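Local coordinates for protein L-talarate/galactarate dehydratase (Salmonella typhimurium, PDB 2PP0) that catalyses the magnesium-dependent dehydration of L-talarate and galactarate to 5-keto-4-deoxy-D-glucarate, and epimerises L-talarate to galactarate in competition with that dehydration, at residues B[110-115]-B[134-139]; B[248-253]-B[344-349]; B[256-261]-B[283-288]; B[298-303]-B[309-314]; B[313-318]-B[339-344]. All blocks are in the same frame, centred on the assembly; numbering follows the deposited sequence.

From the N terminus, interaction 1 comes first: 110-115 meets 134-139, closing an 18-residue connection between two helices of the N-terminal domain. The other four lie in the barrel domain. Interaction 2 (248-253 with 344-349) closes the longest loop, 90 residues, and holds the other three within it. Interactions 3 and 4 follow in series, closing loops of 21 and 5 residues; interaction 5 closes 20 and starts where interaction 4 ends, sharing K313 and I314. F283 and H286 of interaction 3 pack on that I314. D136 and S309 join interactions 1 and 4, and so the two domains, while E252 and Q299 link interactions 2 and 4 beside the active site.

Interaction 1. Residues B[110-115]-B[134-139]; sequences KIYTKL and PIDIAL
The Y112 ring meets the D136 carboxylate at its edge: D136 OD1 lies 3.4 Å from Y112 CD1, near the ring plane, and D136 CG is also at the edge. The two flat groups are turned 74° apart, so they do not stack, and no hydrogen bond joins them. Both polar ends are held elsewhere, Y112 OH by the carbonyl of G306 and D136 OD1 by the hydroxyl of S309. With CG of D136 anti to the backbone N (chi1 -180°), the carboxylate stands out from its helix toward the tyrosine. The rest of the interface is apolar. The side chains of I111 and L139 approach tip to tip, I111 CD1 lying 3.8 Å from L139 CD1. Beside them, L115 CD1 is 4.2 Å from I135 CG2. The axes run nearly antiparallel, at 166°, with a closest approach of 10.8 Å, and the side-chain ends make the contact. This is helix-to-helix packing in the N-terminal capping domain of the enolase superfamily. Helix 127-146 lays I135 and L139 against I67 of strand 57-69, L100 touches both I111 and I135, and helix 308-320 of the barrel domain meets the pair through P310 on Y112 and I308 on D136.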
# COMPACT_ATOMS: atom_id res chain seq x y z
N LYS B 110 -7.23 9.46 -5.21
CA LYS B 110 -7.54 10.59 -6.08
C LYS B 110 -8.73 11.35 -5.52
O LYS B 110 -8.73 12.59 -5.50
CB LYS B 110 -7.84 10.08 -7.49
CG LYS B 110 -7.94 11.17 -8.54
CD LYS B 110 -8.28 10.57 -9.90
CE LYS B 110 -8.35 11.64 -10.98
NZ LYS B 110 -8.53 11.04 -12.33
N ILE B 111 -9.73 10.62 -5.04
CA ILE B 111 -10.92 11.23 -4.45
C ILE B 111 -10.57 11.89 -3.11
O ILE B 111 -11.03 12.98 -2.80
CB ILE B 111 -12.03 10.17 -4.21
CG1 ILE B 111 -12.58 9.69 -5.56
CG2 ILE B 111 -13.15 10.75 -3.38
CD1 ILE B 111 -13.52 8.50 -5.44
N TYR B 112 -9.76 11.20 -2.32
CA TYR B 112 -9.33 11.72 -1.03
C TYR B 112 -8.70 13.10 -1.25
O TYR B 112 -9.07 14.07 -0.58
CB TYR B 112 -8.28 10.78 -0.41
CG TYR B 112 -8.25 10.81 1.09
CD1 TYR B 112 -8.68 9.71 1.84
CD2 TYR B 112 -7.81 11.94 1.78
CE1 TYR B 112 -8.66 9.73 3.22
CE2 TYR B 112 -7.79 11.97 3.17
CZ TYR B 112 -8.22 10.87 3.88
OH TYR B 112 -8.23 10.91 5.26
N THR B 113 -7.77 13.18 -2.19
CA THR B 113 -7.10 14.44 -2.51
C THR B 113 -8.09 15.53 -2.94
O THR B 113 -7.93 16.70 -2.56
CB THR B 113 -6.05 14.22 -3.62
OG1 THR B 113 -5.01 13.38 -3.11
CG2 THR B 113 -5.45 15.54 -4.09
N LYS B 114 -9.11 15.16 -3.71
CA LYS B 114 -10.11 16.12 -4.15
C LYS B 114 -10.89 16.64 -2.95
O LYS B 114 -11.25 17.81 -2.89
CB LYS B 114 -11.09 15.49 -5.14
CG LYS B 114 -12.23 16.41 -5.55
CD LYS B 114 -13.19 15.74 -6.52
CE LYS B 114 -14.27 16.70 -7.00
NZ LYS B 114 -15.24 16.02 -7.91
N LEU B 115 -11.17 15.75 -1.99
CA LEU B 115 -11.91 16.12 -0.80
C LEU B 115 -11.07 17.03 0.10
O LEU B 115 -11.60 17.91 0.78
CB LEU B 115 -12.33 14.87 -0.02
CG LEU B 115 -13.32 13.96 -0.74
CD1 LEU B 115 -13.64 12.76 0.13
CD2 LEU B 115 -14.60 14.75 -1.06
N PRO B 134 -15.49 8.23 6.90
CA PRO B 134 -16.65 7.40 6.52
C PRO B 134 -16.66 7.11 5.03
O PRO B 134 -16.94 5.99 4.59
CB PRO B 134 -17.85 8.26 6.93
CG PRO B 134 -17.29 9.14 8.04
CD PRO B 134 -15.92 9.49 7.52
N ILE B 135 -16.37 8.15 4.25
CA ILE B 135 -16.35 8.04 2.80
C ILE B 135 -15.22 7.14 2.30
O ILE B 135 -15.45 6.23 1.49
CB ILE B 135 -16.23 9.45 2.18
CG1 ILE B 135 -17.51 10.25 2.49
CG2 ILE B 135 -16.02 9.36 0.68
CD1 ILE B 135 -17.41 11.74 2.21
N ASP B 136 -14.01 7.37 2.80
CA ASP B 136 -12.85 6.58 2.42
C ASP B 136 -13.10 5.10 2.73
O ASP B 136 -12.83 4.23 1.91
CB ASP B 136 -11.60 7.05 3.18
CG ASP B 136 -10.35 6.24 2.82
OD1 ASP B 136 -9.80 6.47 1.72
OD2 ASP B 136 -9.92 5.39 3.62
N ILE B 137 -13.62 4.84 3.93
CA ILE B 137 -13.90 3.48 4.37
C ILE B 137 -14.99 2.84 3.49
O ILE B 137 -14.87 1.67 3.11
CB ILE B 137 -14.31 3.48 5.87
CG1 ILE B 137 -13.10 3.87 6.73
CG2 ILE B 137 -14.82 2.12 6.29
CD1 ILE B 137 -13.40 3.95 8.23
N ALA B 138 -16.01 3.61 3.14
CA ALA B 138 -17.09 3.10 2.29
C ALA B 138 -16.53 2.74 0.91
O ALA B 138 -16.96 1.76 0.30
CB ALA B 138 -18.20 4.15 2.15
N LEU B 139 -15.59 3.54 0.42
CA LEU B 139 -14.99 3.27 -0.88
C LEU B 139 -14.18 1.97 -0.85
O LEU B 139 -14.18 1.22 -1.82
CB LEU B 139 -14.12 4.44 -1.33
CG LEU B 139 -14.88 5.72 -1.70
CD1 LEU B 139 -13.88 6.79 -2.11
CD2 LEU B 139 -15.85 5.43 -2.85

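Interaction 2. Residues B[248-253]-B[344-349]; sequences LIWIEE and EPWLEH
Inside the enolase-superfamily barrel, beneath the site where E252 binds magnesium and E348 binds substrate, W250, just ahead of strand 251-252, meets W346. W250 sends the edge of its six-membered ring to the face of the five-membered ring of W346, a T-shaped pair with planes at 90° and centroids 5.4 Å apart. CG of W250 lies between its backbone N and carbonyl carbon (chi1 74°), which turns the indole toward W346. The nearest atoms are W250 CZ3 and W346 CD1, at 3.8 Å. I249 adds its CG2 branch, 3.9 Å from W346 NE1. One water lies 3.0 Å from both E252 OE2 and E348 OE1 and bridges the two carboxylates without their touching. W250 NE1 gives only a weak hydrogen bond to E252 OE1 (3.3 Å, 138°). K195, itself a substrate-binding residue, forms salt bridges with both E252 and E348. The aromatic pair thus lies beneath a polar network in which K195 and the water probably offset the repulsion between the two acids.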
# COMPACT_ATOMS: atom_id res chain seq x y z
N LEU B 248 2.95 -7.99 31.90
CA LEU B 248 1.94 -7.43 31.01
C LEU B 248 2.32 -7.48 29.53
O LEU B 248 3.50 -7.44 29.18
CB LEU B 248 1.67 -5.97 31.39
CG LEU B 248 1.18 -5.72 32.82
CD1 LEU B 248 1.09 -4.22 33.07
CD2 LEU B 248 -0.17 -6.38 33.02
N ILE B 249 1.32 -7.57 28.67
CA ILE B 249 1.55 -7.58 27.23
C ILE B 249 2.03 -6.18 26.84
O ILE B 249 2.88 -6.03 25.96
CB ILE B 249 0.26 -7.91 26.43
CG1 ILE B 249 -0.22 -9.32 26.78
CG2 ILE B 249 0.52 -7.78 24.93
CD1 ILE B 249 0.83 -10.41 26.49
N TRP B 250 1.49 -5.17 27.51
CA TRP B 250 1.90 -3.79 27.27
C TRP B 250 1.32 -2.79 28.28
O TRP B 250 0.40 -3.11 29.03
CB TRP B 250 1.51 -3.35 25.84
CG TRP B 250 0.03 -3.09 25.60
CD1 TRP B 250 -0.78 -2.20 26.27
CD2 TRP B 250 -0.80 -3.69 24.59
NE1 TRP B 250 -2.05 -2.21 25.74
CE2 TRP B 250 -2.09 -3.11 24.71
CE3 TRP B 250 -0.57 -4.65 23.60
CZ2 TRP B 250 -3.15 -3.48 23.87
CZ3 TRP B 250 -1.63 -5.01 22.76
CH2 TRP B 250 -2.90 -4.42 22.91
N ILE B 251 1.89 -1.60 28.30
CA ILE B 251 1.42 -0.50 29.15
C ILE B 251 1.03 0.56 28.13
O ILE B 251 1.87 1.09 27.42
CB ILE B 251 2.53 0.05 30.07
CG1 ILE B 251 2.95 -1.02 31.08
CG2 ILE B 251 2.02 1.29 30.81
CD1 ILE B 251 4.20 -0.67 31.87
N GLU B 252 -0.26 0.84 28.04
CA GLU B 252 -0.77 1.79 27.06
C GLU B 252 -0.93 3.21 27.57
O GLU B 252 -1.30 3.44 28.72
CB GLU B 252 -2.11 1.27 26.53
CG GLU B 252 -2.74 2.11 25.44
CD GLU B 252 -4.02 1.46 24.92
OE1 GLU B 252 -4.22 0.26 25.19
OE2 GLU B 252 -4.80 2.15 24.23
N GLU B 253 -0.65 4.16 26.69
CA GLU B 253 -0.78 5.58 27.01
C GLU B 253 -0.39 5.97 28.43
O GLU B 253 -1.22 6.49 29.19
CB GLU B 253 -2.21 6.04 26.73
CG GLU B 253 -2.56 6.10 25.26
CD GLU B 253 -3.64 7.12 24.96
OE1 GLU B 253 -4.78 6.92 25.42
OE2 GLU B 253 -3.33 8.11 24.26
N GLU B 344 2.38 -10.25 14.19
CA GLU B 344 1.20 -10.66 14.95
C GLU B 344 0.60 -9.49 15.75
O GLU B 344 1.24 -8.96 16.66
CB GLU B 344 1.57 -11.83 15.89
CG GLU B 344 0.40 -12.63 16.48
CD GLU B 344 -0.25 -13.60 15.49
OE1 GLU B 344 0.47 -14.23 14.69
OE2 GLU B 344 -1.49 -13.74 15.51
N PRO B 345 -0.63 -9.08 15.42
CA PRO B 345 -1.33 -7.97 16.08
C PRO B 345 -2.38 -8.40 17.11
O PRO B 345 -2.64 -9.59 17.30
CB PRO B 345 -1.99 -7.26 14.91
CG PRO B 345 -2.51 -8.44 14.12
CD PRO B 345 -1.34 -9.45 14.17
N TRP B 346 -2.97 -7.40 17.76
CA TRP B 346 -4.02 -7.61 18.76
C TRP B 346 -5.24 -6.78 18.36
O TRP B 346 -5.10 -5.68 17.83
CB TRP B 346 -3.57 -7.15 20.14
CG TRP B 346 -2.83 -8.18 20.93
CD1 TRP B 346 -1.48 -8.37 20.98
CD2 TRP B 346 -3.41 -9.16 21.80
NE1 TRP B 346 -1.18 -9.40 21.84
CE2 TRP B 346 -2.35 -9.90 22.35
CE3 TRP B 346 -4.73 -9.47 22.16
CZ2 TRP B 346 -2.56 -10.95 23.26
CZ3 TRP B 346 -4.94 -10.51 23.07
CH2 TRP B 346 -3.86 -11.24 23.60
N LEU B 347 -6.44 -7.32 18.61
CA LEU B 347 -7.68 -6.63 18.30
C LEU B 347 -8.38 -6.30 19.61
O LEU B 347 -8.44 -7.13 20.52
CB LEU B 347 -8.60 -7.51 17.43
CG LEU B 347 -9.83 -6.84 16.80
CD1 LEU B 347 -9.37 -5.86 15.73
CD2 LEU B 347 -10.75 -7.89 16.17
N GLU B 348 -8.92 -5.09 19.71
CA GLU B 348 -9.60 -4.63 20.91
C GLU B 348 -11.11 -4.81 20.82
O GLU B 348 -11.74 -4.42 19.83
CB GLU B 348 -9.25 -3.16 21.15
CG GLU B 348 -10.03 -2.48 22.26
CD GLU B 348 -9.51 -1.09 22.57
OE1 GLU B 348 -9.21 -0.34 21.60
OE2 GLU B 348 -9.40 -0.75 23.77
N HIS B 349 -11.69 -5.39 21.86
CA HIS B 349 -13.12 -5.63 21.85
C HIS B 349 -13.98 -4.75 22.75
O HIS B 349 -13.65 -4.49 23.91
CB HIS B 349 -13.40 -7.10 22.20
CG HIS B 349 -14.85 -7.40 22.47
ND1 HIS B 349 -15.48 -7.01 23.63
CD2 HIS B 349 -15.78 -8.03 21.72
CE1 HIS B 349 -16.74 -7.39 23.58
NE2 HIS B 349 -16.95 -8.01 22.44
O HOH W 1 -6.43 0.78 22.07

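Interaction 3. Residues B[256-261]-B[283-288]; sequences DAYDIE and FREHEQ
A tyrosine-glutamate hydrogen bond spans the surface here, Y258 OH donating to E285 OE1, modelled at 2.5 Å. It joins the turn ahead of helix 260-269 to the start of helix 283-291, two successive helices of the (beta/alpha) barrel, with strand 274-276 between them in the chain. The acceptor is reached on its anti side, 28° out of the carboxylate plane; the ring and carboxylate planes are 15° apart, and OE1 lies at the ring edge, near its plane. E285 gets there with its chain extended beyond CG. Its other oxygen, OE2, accepts from the hydroxyls of T281 and S282, which helps fix the rotation of the carboxylate; with several donors gathered on it, the group is probably stabilised as the charged form. The tyrosine is placed by its own loop, a type I turn from D256 to D259 reinforced by an Asx turn in which Y258 N donates to D256 OD2 (2.9 Å, 150°). D259 then takes the N-cap position of helix 260-269, its OD1 accepting from the backbone N of G262 and forming a salt bridge with R233. One turn further along helix 283-291, beyond E285, the contact is van der Waals packing. There I260 CD1 reaches Q288, lying 4.1 Å from its CB and 4.0 Å from its carbonyl O.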
# COMPACT_ATOMS: atom_id res chain seq x y z
N ASP B 256 1.00 11.80 28.12
CA ASP B 256 0.27 12.60 27.14
C ASP B 256 0.57 12.02 25.76
O ASP B 256 1.72 11.70 25.45
CB ASP B 256 0.74 14.05 27.18
CG ASP B 256 0.03 14.92 26.16
OD1 ASP B 256 -1.12 15.34 26.42
OD2 ASP B 256 0.61 15.17 25.08
N ALA B 257 -0.46 11.90 24.93
CA ALA B 257 -0.33 11.34 23.59
C ALA B 257 0.74 12.00 22.72
O ALA B 257 1.24 11.38 21.78
CB ALA B 257 -1.68 11.40 22.88
N TYR B 258 1.10 13.24 23.04
CA TYR B 258 2.11 13.94 22.25
C TYR B 258 3.48 14.03 22.91
O TYR B 258 4.39 14.67 22.38
CB TYR B 258 1.60 15.34 21.88
CG TYR B 258 0.47 15.30 20.88
CD1 TYR B 258 0.73 15.29 19.51
CD2 TYR B 258 -0.86 15.19 21.30
CE1 TYR B 258 -0.31 15.17 18.57
CE2 TYR B 258 -1.90 15.07 20.38
CZ TYR B 258 -1.62 15.05 19.02
OH TYR B 258 -2.65 14.91 18.12
N ASP B 259 3.64 13.39 24.06
CA ASP B 259 4.93 13.39 24.73
C ASP B 259 5.78 12.27 24.13
O ASP B 259 5.89 11.19 24.69
CB ASP B 259 4.77 13.16 26.24
CG ASP B 259 6.10 13.19 26.97
OD1 ASP B 259 7.13 13.43 26.30
OD2 ASP B 259 6.12 12.98 28.20
N ILE B 260 6.38 12.56 22.98
CA ILE B 260 7.20 11.59 22.26
C ILE B 260 8.44 11.11 23.02
O ILE B 260 8.62 9.91 23.21
CB ILE B 260 7.62 12.17 20.91
CG1 ILE B 260 6.37 12.61 20.14
CG2 ILE B 260 8.41 11.13 20.11
CD1 ILE B 260 6.68 13.43 18.89
N GLU B 261 9.28 12.04 23.45
CA GLU B 261 10.49 11.66 24.18
C GLU B 261 10.14 10.95 25.49
O GLU B 261 10.88 10.06 25.93
CB GLU B 261 11.36 12.89 24.49
CG GLU B 261 11.81 13.68 23.26
CD GLU B 261 12.94 14.65 23.59
OE1 GLU B 261 12.81 15.41 24.57
OE2 GLU B 261 13.96 14.65 22.86
N PHE B 283 -1.71 10.55 9.64
CA PHE B 283 -0.51 9.77 9.39
C PHE B 283 0.67 10.56 9.95
O PHE B 283 1.50 10.02 10.68
CB PHE B 283 -0.31 9.58 7.88
CG PHE B 283 1.07 9.13 7.52
CD1 PHE B 283 1.40 7.78 7.56
CD2 PHE B 283 2.05 10.05 7.17
CE1 PHE B 283 2.70 7.35 7.27
CE2 PHE B 283 3.35 9.64 6.87
CZ PHE B 283 3.68 8.29 6.92
N ARG B 284 0.74 11.84 9.60
CA ARG B 284 1.84 12.68 10.05
C ARG B 284 2.09 12.65 11.56
O ARG B 284 3.23 12.65 12.00
CB ARG B 284 1.65 14.12 9.57
CG ARG B 284 1.85 14.28 8.07
CD ARG B 284 2.23 15.70 7.68
NE ARG B 284 2.49 15.82 6.25
CZ ARG B 284 1.55 15.81 5.31
NH1 ARG B 284 0.27 15.68 5.64
NH2 ARG B 284 1.89 15.91 4.03
N GLU B 285 1.02 12.63 12.35
CA GLU B 285 1.18 12.59 13.80
C GLU B 285 1.78 11.26 14.22
O GLU B 285 2.70 11.21 15.05
CB GLU B 285 -0.18 12.80 14.48
CG GLU B 285 -0.74 14.19 14.25
CD GLU B 285 -2.22 14.28 14.57
OE1 GLU B 285 -2.60 14.12 15.74
OE2 GLU B 285 -3.01 14.51 13.62
N HIS B 286 1.27 10.18 13.65
CA HIS B 286 1.80 8.85 13.97
C HIS B 286 3.25 8.74 13.54
O HIS B 286 4.06 8.11 14.21
CB HIS B 286 0.97 7.76 13.28
CG HIS B 286 -0.15 7.24 14.11
ND1 HIS B 286 -1.46 7.66 13.95
CD2 HIS B 286 -0.17 6.36 15.14
CE1 HIS B 286 -2.23 7.06 14.84
NE2 HIS B 286 -1.47 6.27 15.58
N GLU B 287 3.58 9.36 12.41
CA GLU B 287 4.93 9.33 11.88
C GLU B 287 5.93 9.95 12.86
O GLU B 287 7.02 9.41 13.06
CB GLU B 287 5.00 10.06 10.54
CG GLU B 287 6.38 10.12 9.93
CD GLU B 287 6.39 10.84 8.60
OE1 GLU B 287 5.79 11.92 8.52
OE2 GLU B 287 7.00 10.32 7.65
N GLN B 288 5.56 11.08 13.45
CA GLN B 288 6.45 11.72 14.41
C GLN B 288 6.70 10.81 15.61
O GLN B 288 7.82 10.75 16.12
CB GLN B 288 5.87 13.06 14.88
CG GLN B 288 5.90 14.14 13.80
CD GLN B 288 7.31 14.39 13.27
OE1 GLN B 288 8.19 14.86 13.99
NE2 GLN B 288 7.53 14.07 11.99

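Interaction 4. Residues B[298-303]-B[309-314]; sequences VQPDAP and SPFLKI
With chi1 at -174°, F311 carries its ring away from its own backbone N and out of helix 308-320 toward P300 and A302. I314, one turn on, has CG2 in the equivalent position, opposite its backbone N, and brings that methyl to the same proline. P300 is thus touched by two residues: its CG is 3.4 Å from F311 CE1, the two side chains crossing at about a right angle, and its CB is 4.0 Å from I314 CG2. At the F311 ring edge, near the ring plane, sits A302 N, 3.5 Å from F311 CD1, while A302 CB is 3.7 Å from the same carbon. V298 CG1 extends the apolar row to I314 CG2 at 4.3 Å. No hydrogen bond crosses; the contact is van der Waals packing, mostly apolar. D301 points the other way: its OD2 is hydrogen-bonded to Y80 OH and to ND1 of the active-site H328, consistent with its role in raising the basicity of that histidine. The segment 298-303 runs from the end of strand 297-298 toward helix 302-305, packed against helix 308-320, while H334 and L337 of helix 331-339 and H286 of helix 283-291 flank it.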
# COMPACT_ATOMS: atom_id res chain seq x y z
N VAL B 298 2.07 0.16 18.08
CA VAL B 298 1.49 1.35 17.49
C VAL B 298 -0.02 1.13 17.45
O VAL B 298 -0.49 0.11 16.91
CB VAL B 298 2.03 1.59 16.06
CG1 VAL B 298 1.36 2.79 15.42
CG2 VAL B 298 3.54 1.80 16.12
N GLN B 299 -0.78 2.06 18.01
CA GLN B 299 -2.23 1.92 18.08
C GLN B 299 -3.02 2.97 17.31
O GLN B 299 -3.60 3.89 17.89
CB GLN B 299 -2.66 1.92 19.54
CG GLN B 299 -1.97 0.84 20.34
CD GLN B 299 -2.31 0.90 21.81
OE1 GLN B 299 -1.96 1.86 22.50
NE2 GLN B 299 -2.99 -0.13 22.29
N PRO B 300 -3.07 2.83 15.97
CA PRO B 300 -3.82 3.80 15.18
C PRO B 300 -5.31 3.47 15.20
O PRO B 300 -5.73 2.37 15.58
CB PRO B 300 -3.18 3.68 13.80
CG PRO B 300 -2.84 2.21 13.73
CD PRO B 300 -2.36 1.86 15.12
N ASP B 301 -6.11 4.46 14.82
CA ASP B 301 -7.57 4.36 14.80
C ASP B 301 -7.96 4.85 13.41
O ASP B 301 -7.82 6.03 13.11
CB ASP B 301 -8.12 5.28 15.89
CG ASP B 301 -9.63 5.25 16.00
OD1 ASP B 301 -10.30 5.47 14.98
OD2 ASP B 301 -10.14 5.03 17.12
N ALA B 302 -8.43 3.94 12.55
CA ALA B 302 -8.78 4.34 11.19
C ALA B 302 -9.76 5.51 11.15
O ALA B 302 -9.55 6.47 10.41
CB ALA B 302 -9.34 3.14 10.40
N PRO B 303 -10.85 5.44 11.92
CA PRO B 303 -11.79 6.57 11.88
C PRO B 303 -11.08 7.89 12.22
O PRO B 303 -11.23 8.89 11.53
CB PRO B 303 -12.84 6.18 12.92
CG PRO B 303 -12.90 4.67 12.76
CD PRO B 303 -11.42 4.31 12.68
N SER B 309 -7.19 4.40 4.04
CA SER B 309 -6.05 4.85 3.25
C SER B 309 -4.87 5.33 4.11
O SER B 309 -3.74 4.85 3.94
CB SER B 309 -6.49 5.93 2.27
OG SER B 309 -7.52 5.43 1.43
N PRO B 310 -5.10 6.29 5.03
CA PRO B 310 -3.96 6.73 5.84
C PRO B 310 -3.54 5.66 6.87
O PRO B 310 -2.38 5.59 7.25
CB PRO B 310 -4.48 8.02 6.50
CG PRO B 310 -5.98 7.82 6.53
CD PRO B 310 -6.24 7.20 5.18
N PHE B 311 -4.49 4.84 7.30
CA PHE B 311 -4.19 3.78 8.27
C PHE B 311 -3.20 2.80 7.63
O PHE B 311 -2.30 2.28 8.30
CB PHE B 311 -5.48 3.05 8.68
CG PHE B 311 -5.29 2.03 9.77
CD1 PHE B 311 -5.79 2.27 11.05
CD2 PHE B 311 -4.63 0.83 9.52
CE1 PHE B 311 -5.63 1.32 12.07
CE2 PHE B 311 -4.47 -0.13 10.53
CZ PHE B 311 -4.97 0.11 11.80
N LEU B 312 -3.35 2.56 6.33
CA LEU B 312 -2.46 1.65 5.62
C LEU B 312 -1.03 2.19 5.60
O LEU B 312 -0.08 1.44 5.82
CB LEU B 312 -2.94 1.40 4.19
CG LEU B 312 -4.27 0.64 4.04
CD1 LEU B 312 -4.66 0.56 2.57
CD2 LEU B 312 -4.13 -0.75 4.62
N LYS B 313 -0.87 3.48 5.35
CA LYS B 313 0.47 4.07 5.32
C LYS B 313 1.09 4.01 6.71
O LYS B 313 2.30 3.85 6.86
CB LYS B 313 0.43 5.51 4.83
CG LYS B 313 0.00 5.67 3.38
CD LYS B 313 0.42 7.03 2.83
CE LYS B 313 -0.11 8.19 3.68
NZ LYS B 313 0.43 9.51 3.23
N ILE B 314 0.25 4.15 7.73
CA ILE B 314 0.72 4.10 9.10
C ILE B 314 1.23 2.68 9.39
O ILE B 314 2.31 2.50 9.95
CB ILE B 314 -0.41 4.47 10.09
CG1 ILE B 314 -0.76 5.95 9.93
CG2 ILE B 314 0.03 4.18 11.53
CD1 ILE B 314 -2.03 6.37 10.63

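Interaction 5. Residues B[313-318]-B[339-344]; sequences KIMDLA and AAYPLE
Y341 slips its ring alongside M315, the two side chains running in opposite directions, so that M315 CG comes to 3.8 Å from Y341 CD1. CG of Y341 lies anti to its backbone N (chi1 -163°), which sends the ring to helix 308-320. M315 SD makes a Met-aromatic contact, 5.3 Å from the Y341 ring centroid and 74° off the ring normal, an oblique approach. The backbone joins in, with M315 O at the ring edge and in its plane, 3.3 Å from Y341 CE1. At the far end the phenol oxygen reaches the next turn of the helix, Y341 OH lying 3.6 Å from A318 CB. No hydrogen bond crosses; the hydroxyl is paired instead with the carbonyl of R323. Around this first shell, one face of the Y341 ring is covered by CD of the following residue, P342, 3.4 Å above the plane and offset toward the rim. L325 of strand 324-325 packs on both M315 and Y341, and the carbonyl of Y341 accepts from R159. The tyrosine thus wedges the loop after helix 331-339 against helix 308-320 and the adjoining strand 324-325, packing between successive beta-alpha units of the enolase-superfamily barrel.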
# COMPACT_ATOMS: atom_id res chain seq x y z
N LYS B 313 -0.87 3.48 5.35
CA LYS B 313 0.47 4.07 5.32
C LYS B 313 1.09 4.01 6.71
O LYS B 313 2.30 3.85 6.86
CB LYS B 313 0.43 5.51 4.83
CG LYS B 313 0.00 5.67 3.38
CD LYS B 313 0.42 7.03 2.83
CE LYS B 313 -0.11 8.19 3.68
NZ LYS B 313 0.43 9.51 3.23
N ILE B 314 0.25 4.15 7.73
CA ILE B 314 0.72 4.10 9.10
C ILE B 314 1.23 2.68 9.39
O ILE B 314 2.31 2.50 9.95
CB ILE B 314 -0.41 4.47 10.09
CG1 ILE B 314 -0.76 5.95 9.93
CG2 ILE B 314 0.03 4.18 11.53
CD1 ILE B 314 -2.03 6.37 10.63
N MET B 315 0.45 1.69 8.99
CA MET B 315 0.82 0.28 9.18
C MET B 315 2.15 -0.04 8.52
O MET B 315 2.99 -0.72 9.11
CB MET B 315 -0.22 -0.65 8.57
CG MET B 315 -1.32 -1.10 9.50
SD MET B 315 -2.27 -2.40 8.66
CE MET B 315 -2.85 -1.57 7.43
N ASP B 316 2.32 0.42 7.29
CA ASP B 316 3.55 0.16 6.56
C ASP B 316 4.74 0.79 7.26
O ASP B 316 5.83 0.22 7.30
CB ASP B 316 3.44 0.70 5.12
CG ASP B 316 2.35 -0.01 4.32
OD1 ASP B 316 1.95 -1.12 4.73
OD2 ASP B 316 1.90 0.54 3.29
N LEU B 317 4.54 1.98 7.82
CA LEU B 317 5.62 2.67 8.52
C LEU B 317 5.98 1.93 9.81
O LEU B 317 7.15 1.69 10.10
CB LEU B 317 5.23 4.11 8.84
CG LEU B 317 6.29 4.95 9.57
CD1 LEU B 317 7.57 5.00 8.73
CD2 LEU B 317 5.76 6.36 9.81
N ALA B 318 4.96 1.56 10.58
CA ALA B 318 5.17 0.84 11.83
C ALA B 318 5.90 -0.48 11.59
O ALA B 318 6.80 -0.85 12.35
CB ALA B 318 3.83 0.57 12.51
N ALA B 339 -5.58 -8.02 10.21
CA ALA B 339 -5.37 -9.30 9.52
C ALA B 339 -4.29 -9.14 8.45
O ALA B 339 -3.53 -10.07 8.17
CB ALA B 339 -6.68 -9.77 8.87
N ALA B 340 -4.24 -7.95 7.86
CA ALA B 340 -3.27 -7.66 6.81
C ALA B 340 -1.90 -7.23 7.33
O ALA B 340 -0.98 -7.04 6.54
CB ALA B 340 -3.83 -6.59 5.89
N TYR B 341 -1.75 -7.08 8.64
CA TYR B 341 -0.46 -6.66 9.20
C TYR B 341 0.52 -7.84 9.23
O TYR B 341 0.16 -8.94 9.64
CB TYR B 341 -0.66 -6.10 10.62
CG TYR B 341 0.50 -5.27 11.11
CD1 TYR B 341 0.83 -4.06 10.50
CD2 TYR B 341 1.30 -5.71 12.17
CE1 TYR B 341 1.93 -3.31 10.92
CE2 TYR B 341 2.40 -4.97 12.60
CZ TYR B 341 2.71 -3.77 11.97
OH TYR B 341 3.82 -3.06 12.37
N PRO B 342 1.77 -7.62 8.80
CA PRO B 342 2.78 -8.67 8.77
C PRO B 342 3.17 -9.28 10.12
O PRO B 342 3.38 -10.49 10.21
CB PRO B 342 3.96 -8.01 8.06
CG PRO B 342 3.81 -6.57 8.43
CD PRO B 342 2.32 -6.35 8.28
N LEU B 343 3.27 -8.47 11.17
CA LEU B 343 3.62 -9.00 12.49
C LEU B 343 2.32 -9.30 13.25
O LEU B 343 1.29 -8.70 12.98
CB LEU B 343 4.49 -8.00 13.26
CG LEU B 343 5.81 -7.63 12.57
CD1 LEU B 343 6.66 -6.77 13.49
CD2 LEU B 343 6.57 -8.90 12.19
N GLU B 344 2.38 -10.25 14.19
CA GLU B 344 1.20 -10.66 14.95
C GLU B 344 0.60 -9.49 15.75
O GLU B 344 1.24 -8.96 16.66
CB GLU B 344 1.57 -11.83 15.89
CG GLU B 344 0.40 -12.63 16.48
CD GLU B 344 -0.25 -13.60 15.49
OE1 GLU B 344 0.47 -14.23 14.69
OE2 GLU B 344 -1.49 -13.74 15.51